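Local coordinates for mandelate racemase/muconate lactonizing enzyme family protein (Roseovarius sp. TM1035, PDB 3T9P) that probably acts as an enolase-superfamily enzyme related to mandelate racemase and muconate lactonizing enzyme, its substrate and exact reaction not established, at residues R27-V39 with Q52-H66. Numbering follows the deposited sequence.
Sequences RLETFCNEFVGFV and QVSTYNADITCTIFH
Over one face of the Phe65 ring lie two methyls, Thr30 CG2, a CH-pi contact 4.1 Å from the centroid, and Val39 CG2; Leu28 CB meets its edge in plane. Phe65 CD2 in turn stands 3.9 Å above the His66 ring, over its centre, and Val36 CG1 caps one Phe38 face near the rim. Here, in the N-terminal alpha+beta domain of the enolase superfamily, helix 58-73 packs on the antiparallel sheet, Phe65's flat face taking methyls from adjacent strands 25-32 and 37-43. At the His66 edge, in plane with Leu28 O, NE2 hydrogen-bonds Thr30 OG1 at 2.7 Å; ND1 is hydrogen-bonded to Ser386 OG on strand 382-387. With OG1 between backbone N and carbonyl carbon (chi1 61°), Thr30 serves both rings. Gly37 suits its place because a CB would run into Cys62 SG. Extended Gln52 crosses Phe38 and Val36; OE1 accepts from Leu313 N, and NE2 bonds Val53 O and Ser312 OG. A leucine in its place would probably leave Leu313 N, Val53 O and Ser312 OG each without this mate. Asn33, short enough to fold back, forms an Asx turn, OD1 accepting from Phe35 N and Val36 N; Tyr56 N donates almost straight (171°) to Phe35 O at 3.0 Å.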
# COMPACT_ATOMS: atom_id res chain seq x y z
N ARG A 27 -19.21 -7.68 17.41
CA ARG A 27 -19.60 -6.39 16.90
C ARG A 27 -18.40 -5.46 16.77
O ARG A 27 -17.49 -5.48 17.57
CB ARG A 27 -20.66 -5.76 17.80
CG ARG A 27 -21.17 -4.41 17.31
CD ARG A 27 -22.38 -3.89 18.07
NE ARG A 27 -23.56 -4.73 17.85
CZ ARG A 27 -24.07 -5.55 18.76
NH1 ARG A 27 -23.51 -5.65 19.96
NH2 ARG A 27 -25.14 -6.27 18.48
N LEU A 28 -18.37 -4.72 15.72
CA LEU A 28 -17.36 -3.72 15.47
C LEU A 28 -18.03 -2.46 14.98
O LEU A 28 -18.69 -2.49 14.01
CB LEU A 28 -16.29 -4.20 14.48
CG LEU A 28 -15.30 -5.27 14.98
CD1 LEU A 28 -14.62 -5.99 13.92
CD2 LEU A 28 -14.29 -4.81 15.99
N GLU A 29 -17.80 -1.37 15.69
CA GLU A 29 -18.35 -0.09 15.42
C GLU A 29 -17.28 0.99 15.20
O GLU A 29 -16.32 1.01 15.88
CB GLU A 29 -19.23 0.35 16.58
CG GLU A 29 -20.36 -0.48 16.92
CD GLU A 29 -20.88 -0.23 18.31
OE1 GLU A 29 -20.23 -0.66 19.24
OE2 GLU A 29 -21.90 0.39 18.43
N THR A 30 -17.50 1.86 14.24
CA THR A 30 -16.66 2.99 13.97
C THR A 30 -17.41 4.33 14.09
O THR A 30 -18.54 4.45 13.73
CB THR A 30 -16.01 2.91 12.56
OG1 THR A 30 -17.02 2.89 11.56
CG2 THR A 30 -15.05 1.68 12.44
N PHE A 31 -16.73 5.32 14.62
CA PHE A 31 -17.22 6.65 14.75
C PHE A 31 -16.12 7.53 14.16
O PHE A 31 -15.06 7.58 14.69
CB PHE A 31 -17.42 7.03 16.24
CG PHE A 31 -18.33 6.13 17.03
CD1 PHE A 31 -17.94 4.90 17.43
CD2 PHE A 31 -19.53 6.55 17.45
CE1 PHE A 31 -18.75 4.12 18.18
CE2 PHE A 31 -20.33 5.75 18.17
CZ PHE A 31 -19.94 4.54 18.52
N CYS A 32 -16.41 8.23 13.09
CA CYS A 32 -15.43 9.03 12.39
C CYS A 32 -15.84 10.42 11.92
O CYS A 32 -16.97 10.72 11.87
CB CYS A 32 -14.92 8.25 11.18
SG CYS A 32 -16.23 7.69 10.06
N ASN A 33 -14.83 11.20 11.63
CA ASN A 33 -14.84 12.38 10.82
C ASN A 33 -13.68 12.21 9.83
O ASN A 33 -13.11 11.16 9.78
CB ASN A 33 -14.85 13.69 11.56
CG ASN A 33 -13.58 13.98 12.34
OD1 ASN A 33 -12.51 13.51 12.08
ND2 ASN A 33 -13.75 14.81 13.33
N GLU A 34 -13.41 13.19 9.00
CA GLU A 34 -12.32 13.14 8.07
C GLU A 34 -10.95 12.90 8.73
O GLU A 34 -10.10 12.37 8.12
CB GLU A 34 -12.23 14.41 7.24
CG GLU A 34 -12.28 14.14 5.79
CD GLU A 34 -12.60 15.39 4.85
OE1 GLU A 34 -11.68 15.92 4.25
OE2 GLU A 34 -13.75 15.79 4.73
N PHE A 35 -10.77 13.38 9.94
CA PHE A 35 -9.52 13.33 10.64
C PHE A 35 -9.30 12.10 11.50
O PHE A 35 -8.18 11.68 11.59
CB PHE A 35 -9.26 14.60 11.42
CG PHE A 35 -9.09 15.77 10.56
CD1 PHE A 35 -7.95 15.97 9.88
CD2 PHE A 35 -10.13 16.62 10.36
CE1 PHE A 35 -7.83 17.03 9.07
CE2 PHE A 35 -10.01 17.68 9.53
CZ PHE A 35 -8.88 17.87 8.89
N VAL A 36 -10.32 11.56 12.12
CA VAL A 36 -10.04 10.54 13.17
C VAL A 36 -11.16 9.58 13.18
O VAL A 36 -12.27 10.04 12.89
CB VAL A 36 -9.93 11.14 14.63
CG1 VAL A 36 -9.42 10.01 15.57
CG2 VAL A 36 -8.94 12.19 14.69
N GLY A 37 -10.93 8.29 13.50
CA GLY A 37 -12.02 7.29 13.47
C GLY A 37 -11.72 6.44 14.71
O GLY A 37 -10.64 5.81 14.75
N PHE A 38 -12.64 6.37 15.68
CA PHE A 38 -12.55 5.40 16.76
C PHE A 38 -13.34 4.10 16.49
O PHE A 38 -14.33 4.12 15.80
CB PHE A 38 -13.03 6.02 18.09
CG PHE A 38 -12.20 7.17 18.52
CD1 PHE A 38 -10.88 6.97 18.96
CD2 PHE A 38 -12.70 8.46 18.43
CE1 PHE A 38 -10.08 8.09 19.36
CE2 PHE A 38 -11.94 9.58 18.85
CZ PHE A 38 -10.62 9.40 19.28
N VAL A 39 -12.86 3.01 17.06
CA VAL A 39 -13.44 1.72 16.87
C VAL A 39 -13.83 1.19 18.27
O VAL A 39 -13.01 1.22 19.22
CB VAL A 39 -12.43 0.71 16.19
CG1 VAL A 39 -13.05 -0.78 16.18
CG2 VAL A 39 -12.09 1.17 14.69
N GLN A 52 -8.56 2.89 17.61
CA GLN A 52 -8.58 3.95 16.63
C GLN A 52 -7.83 3.54 15.36
O GLN A 52 -6.82 2.90 15.44
CB GLN A 52 -7.94 5.23 17.24
CG GLN A 52 -8.01 6.50 16.44
CD GLN A 52 -6.97 7.54 16.85
OE1 GLN A 52 -7.09 8.19 17.84
NE2 GLN A 52 -6.00 7.70 16.03
N VAL A 53 -8.40 3.91 14.24
CA VAL A 53 -7.77 3.78 12.94
C VAL A 53 -6.74 4.92 12.84
O VAL A 53 -6.74 5.80 13.63
CB VAL A 53 -8.76 3.76 11.74
CG1 VAL A 53 -9.86 2.68 11.91
CG2 VAL A 53 -9.33 5.08 11.49
N SER A 54 -5.85 4.84 11.87
CA SER A 54 -4.89 5.89 11.65
C SER A 54 -5.63 7.22 11.40
O SER A 54 -6.67 7.26 10.84
CB SER A 54 -4.03 5.60 10.43
OG SER A 54 -3.13 6.61 10.21
N THR A 55 -5.06 8.29 11.90
CA THR A 55 -5.57 9.60 11.57
C THR A 55 -5.35 9.90 10.05
O THR A 55 -4.57 9.26 9.40
CB THR A 55 -4.91 10.69 12.39
OG1 THR A 55 -3.49 10.54 12.36
CG2 THR A 55 -5.41 10.70 13.82
N TYR A 56 -6.13 10.83 9.56
CA TYR A 56 -6.09 11.38 8.22
C TYR A 56 -6.86 10.55 7.19
O TYR A 56 -6.60 9.41 7.00
CB TYR A 56 -4.68 11.74 7.77
CG TYR A 56 -3.94 12.66 8.71
CD1 TYR A 56 -4.36 13.96 8.92
CD2 TYR A 56 -2.83 12.22 9.41
CE1 TYR A 56 -3.70 14.80 9.76
CE2 TYR A 56 -2.15 13.05 10.26
CZ TYR A 56 -2.60 14.33 10.46
OH TYR A 56 -1.96 15.15 11.28
N ASN A 57 -7.83 11.18 6.53
CA ASN A 57 -8.70 10.51 5.60
C ASN A 57 -9.38 9.33 6.33
O ASN A 57 -9.63 8.30 5.77
CB ASN A 57 -7.95 10.10 4.33
CG ASN A 57 -7.61 11.27 3.43
OD1 ASN A 57 -6.55 11.33 2.89
ND2 ASN A 57 -8.51 12.19 3.29
N ALA A 58 -9.69 9.55 7.60
CA ALA A 58 -10.22 8.55 8.50
C ALA A 58 -11.56 8.01 8.01
O ALA A 58 -11.84 6.88 8.20
CB ALA A 58 -10.28 9.06 9.99
N ASP A 59 -12.34 8.85 7.37
CA ASP A 59 -13.61 8.47 6.79
C ASP A 59 -13.42 7.41 5.70
O ASP A 59 -14.08 6.44 5.71
CB ASP A 59 -14.38 9.68 6.26
CG ASP A 59 -13.68 10.44 5.17
OD1 ASP A 59 -12.50 10.59 5.23
OD2 ASP A 59 -14.32 10.90 4.29
N ILE A 60 -12.45 7.59 4.83
CA ILE A 60 -12.21 6.54 3.79
C ILE A 60 -11.73 5.29 4.52
O ILE A 60 -12.17 4.15 4.21
CB ILE A 60 -11.17 7.07 2.78
CG1 ILE A 60 -11.75 8.32 2.06
CG2 ILE A 60 -10.81 5.88 1.73
CD1 ILE A 60 -10.63 8.99 1.07
N THR A 61 -10.81 5.47 5.44
CA THR A 61 -10.30 4.33 6.15
C THR A 61 -11.43 3.53 6.86
O THR A 61 -11.40 2.29 6.94
CB THR A 61 -9.28 4.84 7.19
OG1 THR A 61 -8.19 5.46 6.51
CG2 THR A 61 -8.73 3.64 8.01
N CYS A 62 -12.46 4.23 7.39
CA CYS A 62 -13.57 3.49 8.10
C CYS A 62 -14.50 2.78 7.11
O CYS A 62 -14.96 1.68 7.38
CB CYS A 62 -14.37 4.45 9.09
SG CYS A 62 -13.40 4.83 10.64
N THR A 63 -14.66 3.32 5.93
CA THR A 63 -15.37 2.61 4.89
C THR A 63 -14.63 1.30 4.56
O THR A 63 -15.20 0.27 4.45
CB THR A 63 -15.45 3.46 3.62
OG1 THR A 63 -16.20 4.64 3.87
CG2 THR A 63 -16.04 2.66 2.49
N ILE A 64 -13.32 1.41 4.46
CA ILE A 64 -12.45 0.28 4.23
C ILE A 64 -12.50 -0.74 5.39
O ILE A 64 -12.49 -1.91 5.16
CB ILE A 64 -11.01 0.72 3.97
CG1 ILE A 64 -10.92 1.46 2.65
CG2 ILE A 64 -10.05 -0.46 4.05
CD1 ILE A 64 -9.66 2.05 2.32
N PHE A 65 -12.58 -0.24 6.61
CA PHE A 65 -12.61 -1.09 7.78
C PHE A 65 -13.82 -1.99 7.66
O PHE A 65 -13.73 -3.16 7.82
CB PHE A 65 -12.74 -0.23 9.05
CG PHE A 65 -12.87 -1.00 10.31
CD1 PHE A 65 -11.76 -1.28 11.05
CD2 PHE A 65 -14.09 -1.45 10.77
CE1 PHE A 65 -11.87 -1.99 12.19
CE2 PHE A 65 -14.20 -2.15 11.95
CZ PHE A 65 -13.12 -2.42 12.64
N HIS A 66 -14.94 -1.39 7.35
CA HIS A 66 -16.18 -2.21 7.29
C HIS A 66 -16.19 -3.08 6.02
O HIS A 66 -16.75 -4.17 6.03
CB HIS A 66 -17.45 -1.40 7.37
CG HIS A 66 -17.63 -0.79 8.74
ND1 HIS A 66 -18.02 -1.54 9.83
CD2 HIS A 66 -17.34 0.44 9.21
CE1 HIS A 66 -18.02 -0.77 10.91
NE2 HIS A 66 -17.66 0.45 10.56
O HOH W 1 -8.23 8.07 12.97